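Local coordinates for glucose-inhibited division protein A-related protein, probable oxidoreductase (Thermus thermophilus, PDB 2CUL) that binds flavin-adenine dinucleotide in a Rossmann-type fold and is probably an oxidoreductase related to the glucose-inhibited division protein GidA, at residues Phe13-Trp21 with Pro51-Ala59; Leu36-Lys47 with Glu65-Lys75. All coordinates share one frame; numbering follows the deposited sequence.

Contact 1 (Phe13-Trp21 with Pro51-Ala59); sequences FSGAETAFW and PPGSLLERA. With FAD (flavin-adenine dinucleotide), chain B.
The first helix of the Rossmann-type FAD-binding fold meets the start of the short helix 55-59 through the carboxylate of Glu17. Each oxygen of that carboxylate takes one backbone amide from the helix's first turn by its syn lone pair: Leu55 N reaches OE2 at 2.8 Å, almost straight at 177°, and Leu56 N reaches OE1 at 3.3 Å. Glu17 leaves the backbone with CG opposite N (chi1 -166°) and bends at chi2, which brings its head to the helix end. Ser217 also bonds OE1, so the buried acid has partners beyond the two amides, and the amides at the helix N-terminus would probably stabilise its negative charge. Ser54 is the N-cap, its OG accepting from Glu57 N at 3.0 Å. Beside this polar centre lies an apolar layer. Leu55 lays CB over one face of the Phe20 ring and puts CD2 on Ala16 CB, while Leu56 CD1 meets the Phe13 ring at its edge, 3.7 Å from CE1. Near the diphosphate, on the segment 13-21, Ser14 N and OG both bond FAD O1P, and Phe13 N bonds O2A, as expected where a dinucleotide-binding helix receives the diphosphate. Arg58 closes the outer end: NE and NH2 both donate to Gly53 O, and Phe20 CZ comes over one guanidinium face, 3.3 Å from Arg58 NE.

Contact 2 (Leu36-Lys47 with Glu65-Lys75); sequences LDAVMMPFLPPK and ERVWAFHARAK. With FAD (flavin-adenine dinucleotide), chain B.
His71 points NE2 at the carbonyl of Leu36, donating to Leu36 O at 3.3 Å, with the oxygen close to the imidazole plane and the N-H meeting a lone pair in the carbonyl plane. Asp37 O lies over one face of the same ring, and the Met41 methyl, CE, reaches His71 CB at 3.7 Å. That methyl also touches Trp68 CE3 at 3.5 Å, because Met41 bends at chi2 (65°) and chi3 and folds its thioether back onto the helix. A leucine in place of His71 would probably leave Leu36 O without this donor and let the 36-38 turn drift from the helix. Further along, Phe70 is wrapped by the loop: Pro46 CG sits over the centre of one ring face, a CH-pi contact 4.0 Å from the centroid, Pro42 CG comes within 3.4 Å of Phe70 CD2, and Met40 O meets the ring edge. Met40 CB presses tightly on Ala74 CB at 3.5 Å, and Val67 CG1 fits against Pro45 CG at 3.7 Å. Outside this shell, Tyr213 OH bonds Phe43 N and Leu44 O, and Phe43 turns from the helix to lay its ring over the isoalloxazine, 3.3 Å from CD2 to FAD C5X. The grip is thus mainly apolar with one directed hydrogen bond, consistent with helix 67-79 backing the loop that carries Phe43 to the flavin.

How the contacts relate
Contacts 1 and 2 have centres about 13 Å apart and cross along the chain, in the order 13-21, 36-47, 51-59, 65-75. Helix 13-24 follows strand 6-9 and the loop 36-47 follows strand 29-33, two parallel neighbours in the mixed seven-stranded sheet; helices 55-59 and 67-79 then come in succession. The two contacts share a hydrophobic seam, where Met40 SD packs on Phe13 CA and Leu56 CD1 on Phe70 CZ, and Arg73 NE probably bonds Ala59 O at 2.8 Å. Both reach FAD: contact 1 at the diphosphate, contact 2 at the isoalloxazine, so the two together border the cofactor from its diphosphate to its isoalloxazine.

Contact 1 (Phe13-Trp21 with Pro51-Ala59)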
# COMPACT_ATOMS: atom_id res chain seq x y z
N PHE A 13 -4.06 -2.34 3.67
CA PHE A 13 -4.73 -3.60 3.38
C PHE A 13 -4.17 -4.40 2.21
O PHE A 13 -4.08 -5.62 2.30
CB PHE A 13 -6.23 -3.34 3.20
CG PHE A 13 -6.93 -3.02 4.49
CD1 PHE A 13 -7.49 -4.04 5.27
CD2 PHE A 13 -6.95 -1.72 4.98
CE1 PHE A 13 -8.06 -3.76 6.51
CE2 PHE A 13 -7.53 -1.43 6.22
CZ PHE A 13 -8.08 -2.45 6.98
N SER A 14 -3.77 -3.74 1.13
CA SER A 14 -3.23 -4.48 -0.01
C SER A 14 -1.74 -4.78 0.17
O SER A 14 -1.30 -5.90 -0.07
CB SER A 14 -3.46 -3.72 -1.32
OG SER A 14 -2.80 -2.47 -1.33
N GLY A 15 -0.98 -3.78 0.59
CA GLY A 15 0.45 -3.95 0.77
C GLY A 15 0.84 -4.93 1.87
O GLY A 15 1.73 -5.75 1.69
N ALA A 16 0.17 -4.83 3.01
CA ALA A 16 0.46 -5.74 4.12
C ALA A 16 0.04 -7.17 3.79
O ALA A 16 0.72 -8.12 4.17
CB ALA A 16 -0.25 -5.26 5.39
N GLU A 17 -1.06 -7.32 3.07
CA GLU A 17 -1.51 -8.66 2.70
C GLU A 17 -0.48 -9.28 1.76
O GLU A 17 -0.15 -10.46 1.87
CB GLU A 17 -2.88 -8.62 2.01
CG GLU A 17 -3.55 -9.98 1.92
CD GLU A 17 -4.01 -10.49 3.27
OE1 GLU A 17 -4.90 -9.84 3.87
OE2 GLU A 17 -3.50 -11.53 3.73
N THR A 18 0.04 -8.48 0.83
CA THR A 18 1.06 -8.98 -0.10
C THR A 18 2.27 -9.46 0.71
O THR A 18 2.79 -10.55 0.48
CB THR A 18 1.53 -7.87 -1.08
OG1 THR A 18 0.41 -7.35 -1.79
CG2 THR A 18 2.54 -8.43 -2.07
N ALA A 19 2.70 -8.63 1.65
CA ALA A 19 3.85 -8.96 2.49
C ALA A 19 3.59 -10.24 3.28
O ALA A 19 4.48 -11.09 3.42
CB ALA A 19 4.14 -7.82 3.46
N PHE A 20 2.38 -10.37 3.79
CA PHE A 20 2.00 -11.53 4.58
C PHE A 20 2.19 -12.86 3.85
O PHE A 20 2.87 -13.75 4.36
CB PHE A 20 0.54 -11.41 5.03
CG PHE A 20 0.04 -12.60 5.81
CD1 PHE A 20 0.37 -12.74 7.15
CD2 PHE A 20 -0.73 -13.57 5.20
CE1 PHE A 20 -0.06 -13.85 7.88
CE2 PHE A 20 -1.17 -14.69 5.91
CZ PHE A 20 -0.84 -14.83 7.26
N TRP A 21 1.60 -12.99 2.67
CA TRP A 21 1.72 -14.23 1.92
C TRP A 21 3.11 -14.49 1.38
O TRP A 21 3.54 -15.65 1.29
CB TRP A 21 0.69 -14.27 0.78
CG TRP A 21 -0.71 -14.34 1.29
CD1 TRP A 21 -1.57 -13.30 1.47
CD2 TRP A 21 -1.39 -15.51 1.75
NE1 TRP A 21 -2.74 -13.75 2.03
CE2 TRP A 21 -2.66 -15.10 2.21
CE3 TRP A 21 -1.04 -16.87 1.83
CZ2 TRP A 21 -3.59 -16.00 2.75
CZ3 TRP A 21 -1.97 -17.77 2.36
CH2 TRP A 21 -3.23 -17.33 2.81
N PRO A 51 -11.29 -12.79 3.19
CA PRO A 51 -10.67 -13.86 2.40
C PRO A 51 -10.12 -14.91 3.36
O PRO A 51 -9.44 -14.58 4.33
CB PRO A 51 -9.55 -13.13 1.66
CG PRO A 51 -10.10 -11.74 1.49
CD PRO A 51 -10.71 -11.48 2.85
N PRO A 52 -10.42 -16.20 3.12
CA PRO A 52 -9.94 -17.26 4.01
C PRO A 52 -8.43 -17.26 4.27
O PRO A 52 -7.63 -17.21 3.33
CB PRO A 52 -10.41 -18.53 3.31
CG PRO A 52 -11.69 -18.09 2.66
CD PRO A 52 -11.30 -16.75 2.08
N GLY A 53 -8.06 -17.32 5.54
CA GLY A 53 -6.66 -17.36 5.94
C GLY A 53 -5.85 -16.09 5.74
O GLY A 53 -4.64 -16.08 5.96
N SER A 54 -6.52 -15.01 5.35
CA SER A 54 -5.84 -13.74 5.12
C SER A 54 -5.42 -13.02 6.39
O SER A 54 -5.92 -13.32 7.48
CB SER A 54 -6.75 -12.80 4.32
OG SER A 54 -7.94 -12.52 5.04
N LEU A 55 -4.51 -12.07 6.24
CA LEU A 55 -4.05 -11.26 7.37
C LEU A 55 -5.28 -10.50 7.86
O LEU A 55 -5.46 -10.30 9.06
CB LEU A 55 -2.98 -10.27 6.91
CG LEU A 55 -2.58 -9.20 7.93
CD1 LEU A 55 -1.88 -9.84 9.12
CD2 LEU A 55 -1.65 -8.19 7.26
N LEU A 56 -6.12 -10.08 6.92
CA LEU A 56 -7.33 -9.34 7.24
C LEU A 56 -8.22 -10.16 8.17
O LEU A 56 -8.71 -9.66 9.18
CB LEU A 56 -8.09 -9.00 5.94
CG LEU A 56 -9.50 -8.42 6.08
CD1 LEU A 56 -9.48 -7.15 6.92
CD2 LEU A 56 -10.06 -8.14 4.68
N GLU A 57 -8.43 -11.44 7.84
CA GLU A 57 -9.26 -12.31 8.66
C GLU A 57 -8.64 -12.53 10.04
O GLU A 57 -9.32 -12.48 11.06
CB GLU A 57 -9.45 -13.67 7.97
CG GLU A 57 -10.25 -14.67 8.79
CD GLU A 57 -10.57 -15.94 8.03
OE1 GLU A 57 -9.63 -16.63 7.58
OE2 GLU A 57 -11.77 -16.26 7.88
N ARG A 58 -7.33 -12.76 10.07
CA ARG A 58 -6.62 -13.00 11.32
C ARG A 58 -6.64 -11.79 12.25
O ARG A 58 -6.68 -11.94 13.47
CB ARG A 58 -5.18 -13.41 11.03
CG ARG A 58 -5.07 -14.68 10.20
CD ARG A 58 -3.69 -14.83 9.57
NE ARG A 58 -3.66 -15.91 8.59
CZ ARG A 58 -3.34 -17.17 8.86
NH1 ARG A 58 -3.01 -17.53 10.09
NH2 ARG A 58 -3.35 -18.07 7.89
N ALA A 59 -6.62 -10.59 11.68
CA ALA A 59 -6.62 -9.36 12.48
C ALA A 59 -7.98 -9.00 13.08
O ALA A 59 -8.06 -8.24 14.04
CB ALA A 59 -6.11 -8.20 11.63
PA FAD B . -4.23 1.85 2.58
O1A FAD B . -4.70 3.24 2.72
O2A FAD B . -4.83 0.78 3.43
O5B FAD B . -2.66 1.80 2.82
C5B FAD B . -1.80 2.72 2.13
C4B FAD B . -0.53 2.80 2.97
O4B FAD B . 0.47 3.42 2.15
C3B FAD B . -0.65 3.67 4.24
O3B FAD B . -0.16 3.00 5.38
C2B FAD B . 0.12 4.90 3.88
O2B FAD B . 0.61 5.65 4.97
C1B FAD B . 1.20 4.33 2.96
N9A FAD B . 1.84 5.30 2.08
C8A FAD B . 1.23 6.09 1.14
N7A FAD B . 2.10 6.87 0.49
C5A FAD B . 3.32 6.55 1.05
C6A FAD B . 4.63 7.03 0.80
N6A FAD B . 4.91 7.95 -0.11
N1A FAD B . 5.66 6.50 1.55
C2A FAD B . 5.40 5.54 2.50
N3A FAD B . 4.16 5.04 2.79
C4A FAD B . 3.17 5.58 2.04
N1 FAD B . -13.29 0.10 2.22
C2 FAD B . -14.03 -0.63 3.12
O2 FAD B . -14.12 -1.83 3.03
N3 FAD B . -14.70 0.05 4.15
C4 FAD B . -14.66 1.42 4.33
O4 FAD B . -15.28 1.96 5.28
C4X FAD B . -13.91 2.17 3.41
N5 FAD B . -13.83 3.55 3.52
C5X FAD B . -13.09 4.29 2.62
C6 FAD B . -13.03 5.68 2.75
C7 FAD B . -12.29 6.48 1.87
C7M FAD B . -12.26 7.98 2.08
C8 FAD B . -11.57 5.84 0.80
C8M FAD B . -10.75 6.63 -0.18
C9 FAD B . -11.63 4.43 0.65
C9A FAD B . -12.38 3.63 1.54
N10 FAD B . -12.46 2.20 1.43
C10 FAD B . -13.22 1.47 2.36
C1' FAD B . -11.76 1.44 0.32
C2' FAD B . -10.49 0.62 0.65
O2' FAD B . -10.86 -0.57 1.30
C3' FAD B . -9.50 1.39 1.54
O3' FAD B . -9.08 2.60 0.92
C4' FAD B . -8.21 0.59 1.84
O4' FAD B . -7.47 1.20 2.89
C5' FAD B . -7.37 0.50 0.56
O5' FAD B . -6.19 -0.28 0.81
P FAD B . -4.76 0.14 0.28
O1P FAD B . -3.87 -0.96 0.72
O2P FAD B . -4.79 0.43 -1.19
O3P FAD B . -4.41 1.48 1.02

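Contact 2 (Leu36-Lys47 with Glu65-Lys75)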
# COMPACT_ATOMS: atom_id res chain seq x y z
N LEU A 36 4.22 3.97 11.17
CA LEU A 36 3.97 2.66 11.76
C LEU A 36 2.67 2.69 12.57
O LEU A 36 2.01 1.66 12.73
CB LEU A 36 5.13 2.24 12.66
CG LEU A 36 6.43 1.90 11.92
CD1 LEU A 36 7.51 1.58 12.94
CD2 LEU A 36 6.21 0.70 10.99
N ASP A 37 2.29 3.87 13.05
CA ASP A 37 1.06 4.00 13.83
C ASP A 37 -0.19 3.95 12.97
O ASP A 37 -1.31 4.07 13.49
CB ASP A 37 1.07 5.31 14.63
CG ASP A 37 2.29 5.46 15.51
OD1 ASP A 37 2.64 4.48 16.21
OD2 ASP A 37 2.90 6.55 15.51
N ALA A 38 -0.02 3.78 11.66
CA ALA A 38 -1.16 3.72 10.75
C ALA A 38 -1.23 2.40 9.98
O ALA A 38 -2.07 2.24 9.10
CB ALA A 38 -1.12 4.89 9.78
N VAL A 39 -0.33 1.47 10.30
CA VAL A 39 -0.31 0.18 9.63
C VAL A 39 -1.69 -0.49 9.68
O VAL A 39 -2.25 -0.68 10.75
CB VAL A 39 0.72 -0.77 10.29
CG1 VAL A 39 0.57 -2.18 9.74
CG2 VAL A 39 2.12 -0.26 10.05
N MET A 40 -2.22 -0.84 8.51
CA MET A 40 -3.52 -1.51 8.44
C MET A 40 -4.65 -0.78 9.17
O MET A 40 -5.54 -1.41 9.72
CB MET A 40 -3.40 -2.92 9.01
CG MET A 40 -2.62 -3.88 8.13
SD MET A 40 -3.59 -4.40 6.71
CE MET A 40 -4.67 -5.64 7.49
N MET A 41 -4.61 0.55 9.16
CA MET A 41 -5.65 1.34 9.81
C MET A 41 -6.91 1.36 8.95
O MET A 41 -6.85 1.69 7.77
CB MET A 41 -5.17 2.78 10.02
CG MET A 41 -6.14 3.66 10.80
SD MET A 41 -6.35 3.10 12.51
CE MET A 41 -4.78 3.67 13.21
N PRO A 42 -8.06 1.00 9.53
CA PRO A 42 -9.30 1.01 8.75
C PRO A 42 -9.94 2.39 8.74
O PRO A 42 -9.50 3.30 9.45
CB PRO A 42 -10.21 0.02 9.49
CG PRO A 42 -9.29 -0.71 10.46
CD PRO A 42 -8.26 0.32 10.82
N PHE A 43 -10.98 2.53 7.93
CA PHE A 43 -11.78 3.74 7.90
C PHE A 43 -12.90 3.24 8.83
O PHE A 43 -12.84 3.47 10.04
CB PHE A 43 -12.30 4.00 6.49
CG PHE A 43 -11.29 4.67 5.59
CD1 PHE A 43 -11.12 6.05 5.62
CD2 PHE A 43 -10.52 3.92 4.71
CE1 PHE A 43 -10.20 6.68 4.77
CE2 PHE A 43 -9.60 4.54 3.85
CZ PHE A 43 -9.44 5.92 3.89
N LEU A 44 -13.88 2.54 8.28
CA LEU A 44 -14.94 1.97 9.12
C LEU A 44 -14.46 0.59 9.58
O LEU A 44 -13.63 -0.04 8.92
CB LEU A 44 -16.24 1.81 8.34
CG LEU A 44 -17.03 3.07 8.00
CD1 LEU A 44 -18.28 2.67 7.24
CD2 LEU A 44 -17.39 3.83 9.27
N PRO A 45 -14.97 0.10 10.71
CA PRO A 45 -14.56 -1.22 11.20
C PRO A 45 -14.76 -2.32 10.16
O PRO A 45 -15.83 -2.45 9.58
CB PRO A 45 -15.46 -1.42 12.42
CG PRO A 45 -15.60 -0.04 12.96
CD PRO A 45 -15.84 0.78 11.70
N PRO A 46 -13.70 -3.11 9.90
CA PRO A 46 -13.82 -4.20 8.92
C PRO A 46 -14.81 -5.25 9.44
O PRO A 46 -14.77 -5.62 10.61
CB PRO A 46 -12.40 -4.74 8.84
CG PRO A 46 -11.56 -3.52 9.12
CD PRO A 46 -12.30 -2.90 10.27
N LYS A 47 -15.69 -5.71 8.56
CA LYS A 47 -16.67 -6.72 8.93
C LYS A 47 -16.63 -7.89 7.96
O LYS A 47 -16.36 -7.71 6.77
CB LYS A 47 -18.07 -6.10 8.94
CG LYS A 47 -18.27 -5.01 9.98
CD LYS A 47 -19.68 -4.44 9.91
CE LYS A 47 -19.90 -3.36 10.95
NZ LYS A 47 -21.27 -2.78 10.85
N GLU A 65 -14.62 -3.72 18.02
CA GLU A 65 -14.79 -2.96 16.79
C GLU A 65 -13.90 -1.72 16.68
O GLU A 65 -13.94 -1.03 15.66
CB GLU A 65 -16.25 -2.53 16.62
CG GLU A 65 -17.23 -3.69 16.49
CD GLU A 65 -18.60 -3.24 16.02
OE1 GLU A 65 -19.18 -2.34 16.67
OE2 GLU A 65 -19.09 -3.79 15.01
N ARG A 66 -13.11 -1.43 17.70
CA ARG A 66 -12.24 -0.26 17.67
C ARG A 66 -11.25 -0.34 16.51
O ARG A 66 -10.42 -1.24 16.46
CB ARG A 66 -11.46 -0.14 18.98
CG ARG A 66 -12.34 0.10 20.20
CD ARG A 66 -11.51 0.07 21.46
NE ARG A 66 -10.81 -1.21 21.59
CZ ARG A 66 -9.91 -1.49 22.52
NH1 ARG A 66 -9.58 -0.58 23.43
NH2 ARG A 66 -9.33 -2.68 22.54
N VAL A 67 -11.34 0.60 15.58
CA VAL A 67 -10.44 0.57 14.43
C VAL A 67 -8.96 0.69 14.80
O VAL A 67 -8.12 0.08 14.15
CB VAL A 67 -10.82 1.66 13.40
CG1 VAL A 67 -12.21 1.38 12.85
CG2 VAL A 67 -10.75 3.04 14.02
N TRP A 68 -8.63 1.45 15.84
CA TRP A 68 -7.22 1.57 16.22
C TRP A 68 -6.71 0.22 16.71
O TRP A 68 -5.57 -0.15 16.44
CB TRP A 68 -7.01 2.62 17.31
CG TRP A 68 -5.54 2.75 17.72
CD1 TRP A 68 -4.83 1.91 18.53
CD2 TRP A 68 -4.62 3.76 17.29
NE1 TRP A 68 -3.52 2.33 18.63
CE2 TRP A 68 -3.37 3.46 17.88
CE3 TRP A 68 -4.73 4.89 16.47
CZ2 TRP A 68 -2.24 4.26 17.67
CZ3 TRP A 68 -3.61 5.67 16.26
CH2 TRP A 68 -2.37 5.35 16.86
N ALA A 69 -7.55 -0.52 17.43
CA ALA A 69 -7.17 -1.83 17.94
C ALA A 69 -6.94 -2.79 16.78
O ALA A 69 -6.05 -3.65 16.84
CB ALA A 69 -8.25 -2.36 18.87
N PHE A 70 -7.74 -2.67 15.72
CA PHE A 70 -7.57 -3.52 14.55
C PHE A 70 -6.18 -3.24 13.99
O PHE A 70 -5.43 -4.16 13.66
CB PHE A 70 -8.64 -3.21 13.50
CG PHE A 70 -8.52 -4.05 12.25
CD1 PHE A 70 -9.19 -5.26 12.14
CD2 PHE A 70 -7.71 -3.64 11.20
CE1 PHE A 70 -9.07 -6.05 11.00
CE2 PHE A 70 -7.57 -4.42 10.05
CZ PHE A 70 -8.26 -5.63 9.95
N HIS A 71 -5.85 -1.96 13.88
CA HIS A 71 -4.54 -1.56 13.38
C HIS A 71 -3.43 -2.19 14.23
O HIS A 71 -2.47 -2.75 13.69
CB HIS A 71 -4.40 -0.03 13.42
CG HIS A 71 -3.03 0.44 13.84
ND1 HIS A 71 -2.76 0.93 15.10
CD2 HIS A 71 -1.86 0.45 13.17
CE1 HIS A 71 -1.47 1.21 15.19
NE2 HIS A 71 -0.90 0.94 14.03
N ALA A 72 -3.57 -2.12 15.55
CA ALA A 72 -2.55 -2.67 16.43
C ALA A 72 -2.40 -4.18 16.32
O ALA A 72 -1.28 -4.69 16.32
CB ALA A 72 -2.84 -2.27 17.88
N ARG A 73 -3.52 -4.89 16.23
CA ARG A 73 -3.46 -6.34 16.10
C ARG A 73 -2.83 -6.76 14.78
O ARG A 73 -2.03 -7.69 14.72
CB ARG A 73 -4.86 -6.96 16.23
CG ARG A 73 -5.45 -6.89 17.64
CD ARG A 73 -6.65 -7.82 17.76
NE ARG A 73 -7.64 -7.54 16.72
CZ ARG A 73 -8.52 -6.54 16.78
NH1 ARG A 73 -8.56 -5.74 17.83
NH2 ARG A 73 -9.35 -6.33 15.76
N ALA A 74 -3.18 -6.05 13.71
CA ALA A 74 -2.63 -6.35 12.39
C ALA A 74 -1.13 -6.09 12.38
O ALA A 74 -0.35 -6.89 11.86
CB ALA A 74 -3.33 -5.50 11.33
N LYS A 75 -0.74 -4.96 12.95
CA LYS A 75 0.68 -4.59 13.01
C LYS A 75 1.47 -5.68 13.74
O LYS A 75 2.53 -6.10 13.27
CB LYS A 75 0.83 -3.25 13.73
CG LYS A 75 2.27 -2.76 13.88
CD LYS A 75 2.27 -1.32 14.38
CE LYS A 75 3.66 -0.82 14.72
NZ LYS A 75 4.20 -1.46 15.96
PA FAD B . -4.23 1.85 2.58
O1A FAD B . -4.70 3.24 2.72
O2A FAD B . -4.83 0.78 3.43
O5B FAD B . -2.66 1.80 2.82
C5B FAD B . -1.80 2.72 2.13
C4B FAD B . -0.53 2.80 2.97
O4B FAD B . 0.47 3.42 2.15
C3B FAD B . -0.65 3.67 4.24
O3B FAD B . -0.16 3.00 5.38
C2B FAD B . 0.12 4.90 3.88
O2B FAD B . 0.61 5.65 4.97
C1B FAD B . 1.20 4.33 2.96
N9A FAD B . 1.84 5.30 2.08
C8A FAD B . 1.23 6.09 1.14
N7A FAD B . 2.10 6.87 0.49
C5A FAD B . 3.32 6.55 1.05
C6A FAD B . 4.63 7.03 0.80
N6A FAD B . 4.91 7.95 -0.11
N1A FAD B . 5.66 6.50 1.55
C2A FAD B . 5.40 5.54 2.50
N3A FAD B . 4.16 5.04 2.79
C4A FAD B . 3.17 5.58 2.04
N1 FAD B . -13.29 0.10 2.22
C2 FAD B . -14.03 -0.63 3.12
O2 FAD B . -14.12 -1.83 3.03
N3 FAD B . -14.70 0.05 4.15
C4 FAD B . -14.66 1.42 4.33
O4 FAD B . -15.28 1.96 5.28
C4X FAD B . -13.91 2.17 3.41
N5 FAD B . -13.83 3.55 3.52
C5X FAD B . -13.09 4.29 2.62
C6 FAD B . -13.03 5.68 2.75
C7 FAD B . -12.29 6.48 1.87
C7M FAD B . -12.26 7.98 2.08
C8 FAD B . -11.57 5.84 0.80
C8M FAD B . -10.75 6.63 -0.18
C9 FAD B . -11.63 4.43 0.65
C9A FAD B . -12.38 3.63 1.54
N10 FAD B . -12.46 2.20 1.43
C10 FAD B . -13.22 1.47 2.36
C1' FAD B . -11.76 1.44 0.32
C2' FAD B . -10.49 0.62 0.65
O2' FAD B . -10.86 -0.57 1.30
C3' FAD B . -9.50 1.39 1.54
O3' FAD B . -9.08 2.60 0.92
C4' FAD B . -8.21 0.59 1.84
O4' FAD B . -7.47 1.20 2.89
C5' FAD B . -7.37 0.50 0.56
O5' FAD B . -6.19 -0.28 0.81
P FAD B . -4.76 0.14 0.28
O1P FAD B . -3.87 -0.96 0.72
O2P FAD B . -4.79 0.43 -1.19
O3P FAD B . -4.41 1.48 1.02